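Long-range contacts in 4-hydroxybutyrate CoA-transferase (Porphyromonas gingivalis, PDB 3EH7), which probably transfers coenzyme A between an acyl-CoA thioester and a short-chain carboxylate such as acetate or 4-hydroxybutyrate: residues Pro164-Asp169 and Val290-Val295; Gly238-Met243 and Lys268-Phe273; Leu127-Glu132 and Ile159-Pro164. One frame throughout, in Å; residues are numbered along the deposited sequence.

Contact 1 (Pro164-Asp169 and Val290-Val295)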
loop_
_atom_site.group_PDB
_atom_site.type_symbol
_atom_site.label_atom_id
_atom_site.label_comp_id
_atom_site.label_asym_id
_atom_site.label_seq_id
_atom_site.Cartn_x
_atom_site.Cartn_y
_atom_site.Cartn_z
ATOM N N PRO A 164 5.334 -11.274 32.265
ATOM C CA PRO A 164 6.535 -12.042 31.984
ATOM C C PRO A 164 7.662 -11.177 31.435
ATOM O O PRO A 164 7.412 -10.096 30.915
ATOM C CB PRO A 164 6.074 -13.065 30.935
ATOM C CG PRO A 164 4.856 -12.497 30.359
ATOM C CD PRO A 164 4.200 -11.691 31.428
ATOM N N TYR A 165 8.890 -11.653 31.599
ATOM C CA TYR A 165 10.068 -10.982 31.044
ATOM C C TYR A 165 10.244 -11.542 29.661
ATOM O O TYR A 165 10.489 -12.734 29.505
ATOM C CB TYR A 165 11.309 -11.249 31.899
ATOM C CG TYR A 165 12.576 -10.566 31.389
ATOM C CD1 TYR A 165 13.377 -11.186 30.424
ATOM C CD2 TYR A 165 12.961 -9.315 31.859
ATOM C CE1 TYR A 165 14.514 -10.592 29.952
ATOM C CE2 TYR A 165 14.129 -8.710 31.399
ATOM C CZ TYR A 165 14.889 -9.364 30.435
ATOM O OH TYR A 165 16.040 -8.808 29.938
ATOM N N VAL A 166 10.039 -10.709 28.652
ATOM C CA VAL A 166 10.084 -11.172 27.260
ATOM C C VAL A 166 11.264 -10.552 26.523
ATOM O O VAL A 166 11.496 -9.324 26.571
ATOM C CB VAL A 166 8.755 -10.881 26.517
ATOM C CG1 VAL A 166 8.805 -11.333 25.033
ATOM C CG2 VAL A 166 7.588 -11.569 27.262
ATOM N N HIS A 167 11.963 -11.418 25.809
ATOM C CA HIS A 167 13.148 -11.063 25.070
ATOM C C HIS A 167 12.882 -10.255 23.817
ATOM O O HIS A 167 11.725 -10.019 23.443
ATOM C CB HIS A 167 13.920 -12.338 24.730
ATOM C CG HIS A 167 14.563 -12.963 25.923
ATOM N ND1 HIS A 167 15.746 -12.507 26.447
ATOM C CD2 HIS A 167 14.160 -13.978 26.728
ATOM C CE1 HIS A 167 16.058 -13.224 27.513
ATOM N NE2 HIS A 167 15.118 -14.130 27.697
ATOM N N GLY A 168 13.974 -9.842 23.176
ATOM C CA GLY A 168 13.950 -8.998 21.973
ATOM C C GLY A 168 14.306 -7.560 22.321
ATOM O O GLY A 168 14.842 -7.296 23.394
ATOM N N ASP A 169 14.006 -6.634 21.414
ATOM C CA ASP A 169 14.200 -5.191 21.656
ATOM C C ASP A 169 12.997 -4.686 22.441
ATOM O O ASP A 169 12.108 -4.048 21.912
ATOM C CB ASP A 169 14.363 -4.433 20.346
ATOM C CG ASP A 169 14.570 -2.943 20.553
ATOM O OD1 ASP A 169 15.084 -2.532 21.625
ATOM O OD2 ASP A 169 14.226 -2.182 19.623
ATOM N N VAL A 290 11.751 -16.518 21.878
ATOM C CA VAL A 290 10.664 -15.590 21.615
ATOM C C VAL A 290 11.232 -14.191 21.709
ATOM O O VAL A 290 11.813 -13.833 22.746
ATOM C CB VAL A 290 9.515 -15.710 22.649
ATOM C CG1 VAL A 290 8.410 -14.674 22.364
ATOM C CG2 VAL A 290 8.939 -17.128 22.672
ATOM N N GLU A 291 11.088 -13.412 20.628
ATOM C CA GLU A 291 11.605 -12.073 20.598
ATOM C C GLU A 291 10.532 -11.103 20.125
ATOM O O GLU A 291 9.964 -11.267 19.035
ATOM C CB GLU A 291 12.868 -11.999 19.709
ATOM C CG GLU A 291 14.047 -12.694 20.341
ATOM C CD GLU A 291 15.323 -12.653 19.500
ATOM O OE1 GLU A 291 15.287 -12.200 18.332
ATOM O OE2 GLU A 291 16.351 -13.148 20.004
ATOM N N LEU A 292 10.220 -10.122 20.976
ATOM C CA LEU A 292 9.358 -9.030 20.564
ATOM C C LEU A 292 10.189 -7.826 20.181
ATOM O O LEU A 292 11.227 -7.550 20.803
ATOM C CB LEU A 292 8.355 -8.627 21.631
ATOM C CG LEU A 292 7.295 -9.648 22.054
ATOM C CD1 LEU A 292 6.041 -8.982 22.649
ATOM C CD2 LEU A 292 6.956 -10.651 20.926
ATOM N N TYR A 293 9.716 -7.129 19.141
ATOM C CA TYR A 293 10.281 -5.850 18.698
ATOM C C TYR A 293 9.135 -4.866 18.500
ATOM O O TYR A 293 7.975 -5.262 18.325
ATOM C CB TYR A 293 11.029 -6.002 17.382
ATOM C CG TYR A 293 12.156 -6.995 17.393
ATOM C CD1 TYR A 293 11.914 -8.354 17.228
ATOM C CD2 TYR A 293 13.481 -6.568 17.560
ATOM C CE1 TYR A 293 12.957 -9.265 17.235
ATOM C CE2 TYR A 293 14.519 -7.451 17.585
ATOM C CZ TYR A 293 14.274 -8.800 17.407
ATOM O OH TYR A 293 15.348 -9.689 17.448
ATOM N N PRO A 294 9.452 -3.568 18.508
ATOM C CA PRO A 294 8.417 -2.589 18.256
ATOM C C PRO A 294 7.828 -2.697 16.850
ATOM O O PRO A 294 8.453 -3.229 15.894
ATOM C CB PRO A 294 9.113 -1.239 18.504
ATOM C CG PRO A 294 10.551 -1.523 18.575
ATOM C CD PRO A 294 10.732 -2.958 18.900
ATOM N N VAL A 295 6.608 -2.207 16.733
ATOM C CA VAL A 295 5.826 -2.463 15.539
ATOM C C VAL A 295 6.458 -1.874 14.254
ATOM O O VAL A 295 6.250 -2.418 13.156
ATOM C CB VAL A 295 4.349 -2.034 15.727
ATOM C CG1 VAL A 295 4.222 -0.464 15.856
ATOM C CG2 VAL A 295 3.477 -2.620 14.580
#

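Contact 2 (Gly238-Met243 and Lys268-Phe273)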
loop_
_atom_site.group_PDB
_atom_site.type_symbol
_atom_site.label_atom_id
_atom_site.label_comp_id
_atom_site.label_asym_id
_atom_site.label_seq_id
_atom_site.Cartn_x
_atom_site.Cartn_y
_atom_site.Cartn_z
ATOM N N GLY A 238 8.150 -21.284 10.350
ATOM C CA GLY A 238 8.673 -20.207 11.184
ATOM C C GLY A 238 7.621 -19.168 11.468
ATOM O O GLY A 238 6.553 -19.149 10.831
ATOM N N ILE A 239 7.903 -18.293 12.426
ATOM C CA ILE A 239 6.977 -17.233 12.807
ATOM C C ILE A 239 7.586 -15.817 12.669
ATOM O O ILE A 239 8.625 -15.497 13.258
ATOM C CB ILE A 239 6.489 -17.428 14.259
ATOM C CG1 ILE A 239 5.604 -18.681 14.372
ATOM C CG2 ILE A 239 5.758 -16.179 14.767
ATOM C CD1 ILE A 239 4.276 -18.566 13.641
ATOM N N HIS A 240 6.914 -14.989 11.871
ATOM C CA HIS A 240 7.143 -13.552 11.846
ATOM C C HIS A 240 5.778 -12.922 11.671
ATOM O O HIS A 240 5.191 -12.891 10.569
ATOM C CB HIS A 240 8.140 -13.098 10.776
ATOM C CG HIS A 240 8.408 -11.619 10.817
ATOM N ND1 HIS A 240 9.639 -11.085 11.136
ATOM C CD2 HIS A 240 7.587 -10.563 10.619
ATOM C CE1 HIS A 240 9.565 -9.768 11.112
ATOM N NE2 HIS A 240 8.329 -9.424 10.803
ATOM N N THR A 241 5.261 -12.479 12.805
ATOM C CA THR A 241 3.854 -12.245 12.964
ATOM C C THR A 241 3.592 -10.976 13.771
ATOM O O THR A 241 4.451 -10.474 14.485
ATOM C CB THR A 241 3.215 -13.458 13.641
ATOM O OG1 THR A 241 1.783 -13.382 13.519
ATOM C CG2 THR A 241 3.671 -13.569 15.155
ATOM N N GLU A 242 2.403 -10.428 13.629
ATOM C CA GLU A 242 2.055 -9.302 14.467
ATOM C C GLU A 242 1.901 -9.802 15.911
ATOM O O GLU A 242 2.419 -9.207 16.875
ATOM C CB GLU A 242 0.779 -8.624 13.990
ATOM C CG GLU A 242 0.568 -7.260 14.664
ATOM C CD GLU A 242 -0.652 -6.543 14.129
ATOM O OE1 GLU A 242 -0.611 -6.177 12.938
ATOM O OE2 GLU A 242 -1.639 -6.366 14.887
HETATM N N MSE A 243 1.177 -10.900 16.055
HETATM C CA MSE A 243 1.024 -11.529 17.357
HETATM C C MSE A 243 0.870 -13.026 17.190
HETATM O O MSE A 243 0.562 -13.496 16.127
HETATM C CB MSE A 243 -0.172 -10.924 18.113
HETATM C CG MSE A 243 -1.506 -11.150 17.450
HETATM SE SE MSE A 243 -2.432 -12.790 17.953
HETATM C CE MSE A 243 -2.817 -12.419 19.834
ATOM N N LYS A 268 13.799 -18.221 15.776
ATOM C CA LYS A 268 13.086 -17.362 16.719
ATOM C C LYS A 268 11.648 -17.136 16.290
ATOM O O LYS A 268 11.375 -17.070 15.099
ATOM C CB LYS A 268 13.771 -15.989 16.837
ATOM C CG LYS A 268 15.292 -16.024 17.115
ATOM C CD LYS A 268 15.625 -16.570 18.489
ATOM C CE LYS A 268 17.146 -16.601 18.707
ATOM N NZ LYS A 268 17.741 -15.256 18.461
HETATM N N MSE A 269 10.742 -17.008 17.270
HETATM C CA MSE A 269 9.381 -16.556 17.021
HETATM C C MSE A 269 9.390 -15.048 17.236
HETATM O O MSE A 269 9.615 -14.585 18.350
HETATM C CB MSE A 269 8.392 -17.205 17.995
HETATM C CG MSE A 269 8.327 -18.741 17.929
HETATM SE SE MSE A 269 7.648 -19.402 19.630
HETATM C CE MSE A 269 9.379 -19.862 20.401
ATOM N N VAL A 270 9.161 -14.294 16.169
ATOM C CA VAL A 270 9.220 -12.831 16.205
ATOM C C VAL A 270 7.796 -12.293 16.092
ATOM O O VAL A 270 7.017 -12.748 15.233
ATOM C CB VAL A 270 10.091 -12.331 15.061
ATOM C CG1 VAL A 270 10.002 -10.813 14.910
ATOM C CG2 VAL A 270 11.531 -12.788 15.273
ATOM N N ALA A 271 7.459 -11.358 16.971
ATOM C CA ALA A 271 6.134 -10.779 17.081
ATOM C C ALA A 271 6.290 -9.364 17.635
ATOM O O ALA A 271 7.377 -8.965 17.994
ATOM C CB ALA A 271 5.218 -11.644 18.008
ATOM N N THR A 272 5.193 -8.615 17.714
ATOM C CA THR A 272 5.213 -7.289 18.334
ATOM C C THR A 272 4.353 -7.219 19.580
ATOM O O THR A 272 4.631 -6.412 20.450
ATOM C CB THR A 272 4.913 -6.157 17.305
ATOM O OG1 THR A 272 5.369 -4.901 17.818
ATOM C CG2 THR A 272 3.429 -6.066 16.901
ATOM N N PHE A 273 3.349 -8.099 19.705
ATOM C CA PHE A 273 2.586 -8.280 20.949
ATOM C C PHE A 273 2.077 -9.727 21.035
ATOM O O PHE A 273 2.119 -10.494 20.048
ATOM C CB PHE A 273 1.470 -7.213 21.130
ATOM C CG PHE A 273 0.188 -7.466 20.344
ATOM C CD1 PHE A 273 0.077 -7.069 19.006
ATOM C CD2 PHE A 273 -0.907 -8.070 20.944
ATOM C CE1 PHE A 273 -1.095 -7.278 18.259
ATOM C CE2 PHE A 273 -2.112 -8.314 20.201
ATOM C CZ PHE A 273 -2.205 -7.901 18.864
HETATM O O HOH W 1 9.923 -19.241 14.197
#

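Contact 3 (Leu127-Glu132 and Ile159-Pro164)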
loop_
_atom_site.group_PDB
_atom_site.type_symbol
_atom_site.label_atom_id
_atom_site.label_comp_id
_atom_site.label_asym_id
_atom_site.label_seq_id
_atom_site.Cartn_x
_atom_site.Cartn_y
_atom_site.Cartn_z
ATOM N N LEU A 127 4.927 -3.412 32.841
ATOM C CA LEU A 127 6.282 -3.938 32.715
ATOM C C LEU A 127 6.537 -5.116 33.642
ATOM O O LEU A 127 5.867 -5.291 34.666
ATOM C CB LEU A 127 7.300 -2.836 33.023
ATOM C CG LEU A 127 7.239 -1.498 32.269
ATOM C CD1 LEU A 127 8.074 -0.448 33.030
ATOM C CD2 LEU A 127 7.710 -1.622 30.808
ATOM N N SER A 128 7.539 -5.907 33.287
ATOM C CA SER A 128 8.039 -6.944 34.160
ATOM C C SER A 128 8.917 -6.312 35.207
ATOM O O SER A 128 9.328 -5.160 35.083
ATOM C CB SER A 128 8.869 -7.964 33.387
ATOM O OG SER A 128 10.128 -7.400 33.028
HETATM N N MSE A 129 9.224 -7.096 36.236
HETATM C CA MSE A 129 10.145 -6.687 37.283
HETATM C C MSE A 129 11.497 -6.348 36.650
HETATM O O MSE A 129 11.868 -6.981 35.691
HETATM C CB MSE A 129 10.336 -7.850 38.264
HETATM C CG MSE A 129 9.150 -8.087 39.144
HETATM SE SE MSE A 129 8.977 -6.659 40.445
HETATM C CE MSE A 129 10.401 -7.107 41.715
ATOM N N PRO A 130 12.226 -5.353 37.193
ATOM C CA PRO A 130 13.546 -5.052 36.669
ATOM C C PRO A 130 14.533 -6.179 36.898
ATOM O O PRO A 130 14.504 -6.869 37.929
ATOM C CB PRO A 130 13.983 -3.833 37.482
ATOM C CG PRO A 130 13.308 -4.003 38.756
ATOM C CD PRO A 130 11.935 -4.520 38.373
ATOM N N ASP A 131 15.409 -6.350 35.931
ATOM C CA ASP A 131 16.516 -7.246 36.091
ATOM C C ASP A 131 17.564 -6.553 36.971
ATOM O O ASP A 131 17.336 -5.464 37.523
ATOM C CB ASP A 131 17.061 -7.680 34.717
ATOM C CG ASP A 131 17.722 -6.540 33.952
ATOM O OD1 ASP A 131 18.269 -5.613 34.590
ATOM O OD2 ASP A 131 17.683 -6.582 32.711
ATOM N N GLU A 132 18.707 -7.213 37.108
ATOM C CA GLU A 132 19.793 -6.762 37.982
ATOM C C GLU A 132 20.424 -5.452 37.493
ATOM O O GLU A 132 20.979 -4.698 38.287
ATOM C CB GLU A 132 20.885 -7.835 38.039
ATOM C CG GLU A 132 20.391 -9.216 38.472
ATOM C CD GLU A 132 21.511 -10.095 39.025
ATOM O OE1 GLU A 132 22.699 -9.772 38.788
ATOM O OE2 GLU A 132 21.211 -11.106 39.700
ATOM N N ILE A 159 4.607 -1.997 37.261
ATOM C CA ILE A 159 5.437 -3.194 37.363
ATOM C C ILE A 159 4.659 -4.339 38.024
ATOM O O ILE A 159 4.392 -4.346 39.225
ATOM C CB ILE A 159 6.769 -2.928 38.108
ATOM C CG1 ILE A 159 7.545 -1.820 37.401
ATOM C CG2 ILE A 159 7.606 -4.183 38.160
ATOM C CD1 ILE A 159 9.009 -1.675 37.881
ATOM N N ASN A 160 4.293 -5.308 37.201
ATOM C CA ASN A 160 3.481 -6.423 37.651
ATOM C C ASN A 160 4.355 -7.673 37.838
ATOM O O ASN A 160 5.096 -8.095 36.930
ATOM C CB ASN A 160 2.357 -6.638 36.631
ATOM C CG ASN A 160 1.401 -7.771 36.992
ATOM O OD1 ASN A 160 1.484 -8.415 38.051
ATOM N ND2 ASN A 160 0.474 -8.027 36.071
ATOM N N ARG A 161 4.262 -8.265 39.013
ATOM C CA ARG A 161 5.049 -9.469 39.300
ATOM C C ARG A 161 4.705 -10.572 38.307
ATOM O O ARG A 161 5.515 -11.463 38.069
ATOM C CB ARG A 161 4.810 -10.013 40.709
ATOM C CG ARG A 161 4.823 -9.023 41.870
ATOM C CD ARG A 161 5.923 -8.043 41.818
ATOM N NE ARG A 161 6.197 -7.447 43.123
ATOM C CZ ARG A 161 5.398 -6.614 43.782
ATOM N NH1 ARG A 161 5.770 -6.167 44.974
ATOM N NH2 ARG A 161 4.234 -6.215 43.272
ATOM N N GLN A 162 3.505 -10.507 37.735
ATOM C CA GLN A 162 3.042 -11.548 36.830
ATOM C C GLN A 162 3.213 -11.211 35.356
ATOM O O GLN A 162 2.888 -12.041 34.513
ATOM C CB GLN A 162 1.593 -11.919 37.160
ATOM C CG GLN A 162 1.451 -12.455 38.571
ATOM C CD GLN A 162 0.130 -13.124 38.830
ATOM O OE1 GLN A 162 -0.357 -13.880 37.988
ATOM N NE2 GLN A 162 -0.468 -12.857 40.006
HETATM N N MSE A 163 3.721 -10.020 35.032
HETATM C CA MSE A 163 4.058 -9.714 33.647
HETATM C C MSE A 163 5.366 -10.419 33.295
HETATM O O MSE A 163 6.399 -10.209 33.958
HETATM C CB MSE A 163 4.222 -8.227 33.420
HETATM C CG MSE A 163 4.654 -7.906 31.993
HETATM SE SE MSE A 163 3.231 -8.220 30.714
HETATM C CE MSE A 163 2.969 -6.380 30.200
ATOM N N PRO A 164 5.334 -11.274 32.265
ATOM C CA PRO A 164 6.535 -12.042 31.984
ATOM C C PRO A 164 7.662 -11.177 31.435
ATOM O O PRO A 164 7.412 -10.096 30.915
ATOM C CB PRO A 164 6.074 -13.065 30.935
ATOM C CG PRO A 164 4.856 -12.497 30.359
ATOM C CD PRO A 164 4.200 -11.691 31.428
HETATM O O HOH W 2 7.517 -9.580 36.376
#

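Contact 1 (Pro164-Asp169 and Val290-Val295)
Val290 opens its segment with two touches: its carbonyl O lies 3.3 Å from His167 CB, and its CG1 faces Val166 CG1 at a looser 4.3 Å. Ile284 of helix 278-284 packs on both valines. At Glu291 the backbone takes over, its CA-H approaching His167 O (CA to O 3.5 Å). The Glu291 carboxylate serves other partners, OE1 taking the Tyr293 hydroxyl from above the carboxylate plane and OE2 forming a salt bridge with Lys268. Leu292 then gives its N-H to the same His167 O, at an N-O distance of 2.9 Å and a fairly straight 164°. Leu292 CG rests 3.7 Å from Val166 CG1, the branch held anti to the valine's backbone N (chi1 179°). Gly168 has no side chain, and its CA comes within 3.3 Å of Leu292 O. Next, Tyr293 CD2 meets Asp169 CB at 3.6 Å. Pro294, N-cap of helix 295-298, crosses the Asp169 side chain at about a right angle, its CD 3.7 Å from OD2. The arrangement is a short, weakly bonded edge strand, 167-168, added parallel to strand 290-292 at the margin of a Rossmann-like alpha/beta sheet.

Contact 2 (Gly238-Met243 and Lys268-Phe273)
Met243 (a selenomethionine) and Phe273 both set their CG between the backbone N and the carbonyl carbon, with chi1 of 63° and 80°. For Phe273 this torsion swings the ring back over Met243, whose CB stands 3.7 Å from the ring centroid and only 9° off the normal, a CH-pi contact squarely over one face. The Met243 chain then crosses the ring obliquely, passing its CG above CZ. At the rim of the same ring, near its plane, Glu242 OE2 lies 3.5 Å from CE1, while Thr338 and Asn299 bond the two carboxylate oxygens. Alongside, the CG of Glu242 runs next to Thr272 CG2, the two side chains pointing the same way.

The main chain here is gripped by one doubly used acceptor. Glu242 O receives Thr272 N at 3.0 Å and Phe273 N at 3.2 Å, the first from above the carbonyl plane and the second almost in line with the C=O bond. Further back the pairing is plain parallel sheet: Val270 N gives to Ile239 O (3.2 Å) and Thr241 N to Val270 O (3.0 Å). A water bridges the start of the pair, accepting from Ile239 N and donating to Lys268 O 2.8 Å away.

Strand 238-240 lies between 215-217 and 269-271, and the latter has 290-292 on its other side. Phe244 of strand 243-244 packs on Ile239, Met269 and Ala271, while the His240 ring, its ND1 near Val270 CG1, hands NE2 to the carbonyl of Val298, the last residue of helix 295-298.

Contact 3 (Leu127-Glu132 and Ile159-Pro164)
Leu127 O accepts the N-H of Asn160 at an N-O distance of 3.0 Å (158° at the hydrogen), where strands 122-127 and 154-160 finish side by side. They are parallel neighbours in the N-terminal Rossmann-like sheet, and the chain returns from one to the other through helix 145-151, as in a beta-alpha-beta crossover, with strand 135-137 also on the way.

Ile159 carries the apolar half of the contact. From CB, the branch point, CG2 reaches in two directions, lying 3.7 Å from Ser128 O and 3.6 Å from SE of Met129, a selenomethionine whose side chain crosses the isoleucine at about a right angle. The other branch leaves through CG1, and a nearly anti chi2 of -168° stretches it so that the tip, CD1, lies 4.1 Å from Pro130 CD. Cys136, Ile180 and Met182 also pack on this side chain.

The selenium has a second neighbour, Arg161 CD at 3.6 Å, brought close by a bend in the arginine chain at chi2; the guanidinium goes on to donate through NH2 to Ala183 O. A water ties the loops together. It accepts from Met129 N at 3.0 Å and sits 2.7 Å from Met163 O, with Asn160 O also in bonding range. The Asn160 side chain is anchored through ND2, which bonds Gln126 OE1 and Tyr185 O. The type I turn Asn160-Met163 is reinforced by an Asx turn: Gln162 N donates to Asn160 OD1 at 2.9 Å, from 70° above the plane of the amide carbonyl.

Contacts 1 and 2 belong to one sheet: strands 290-292 and 269-271 are neighbours, and Glu291 N probably bonds Met269 O while Thr272 OG1 lies 2.7 Å from Tyr293 O. Contact 2 is the more deeply set, its centre about 10 Å from the centre of the chain, with four backbone bonds plus an aromatic face; contact 1, partly buried at the sheet edge, has a single clear one. Contact 3 belongs to the separate six-stranded parallel sheet; its centre is about 23 Å from that of the chain, peripheral yet largely buried, with Arg161 exposed, and it mixes one backbone bond with selenium packing and a shared water. At Pro164, shared by contacts 1 and 3, the chain passes between the sheets.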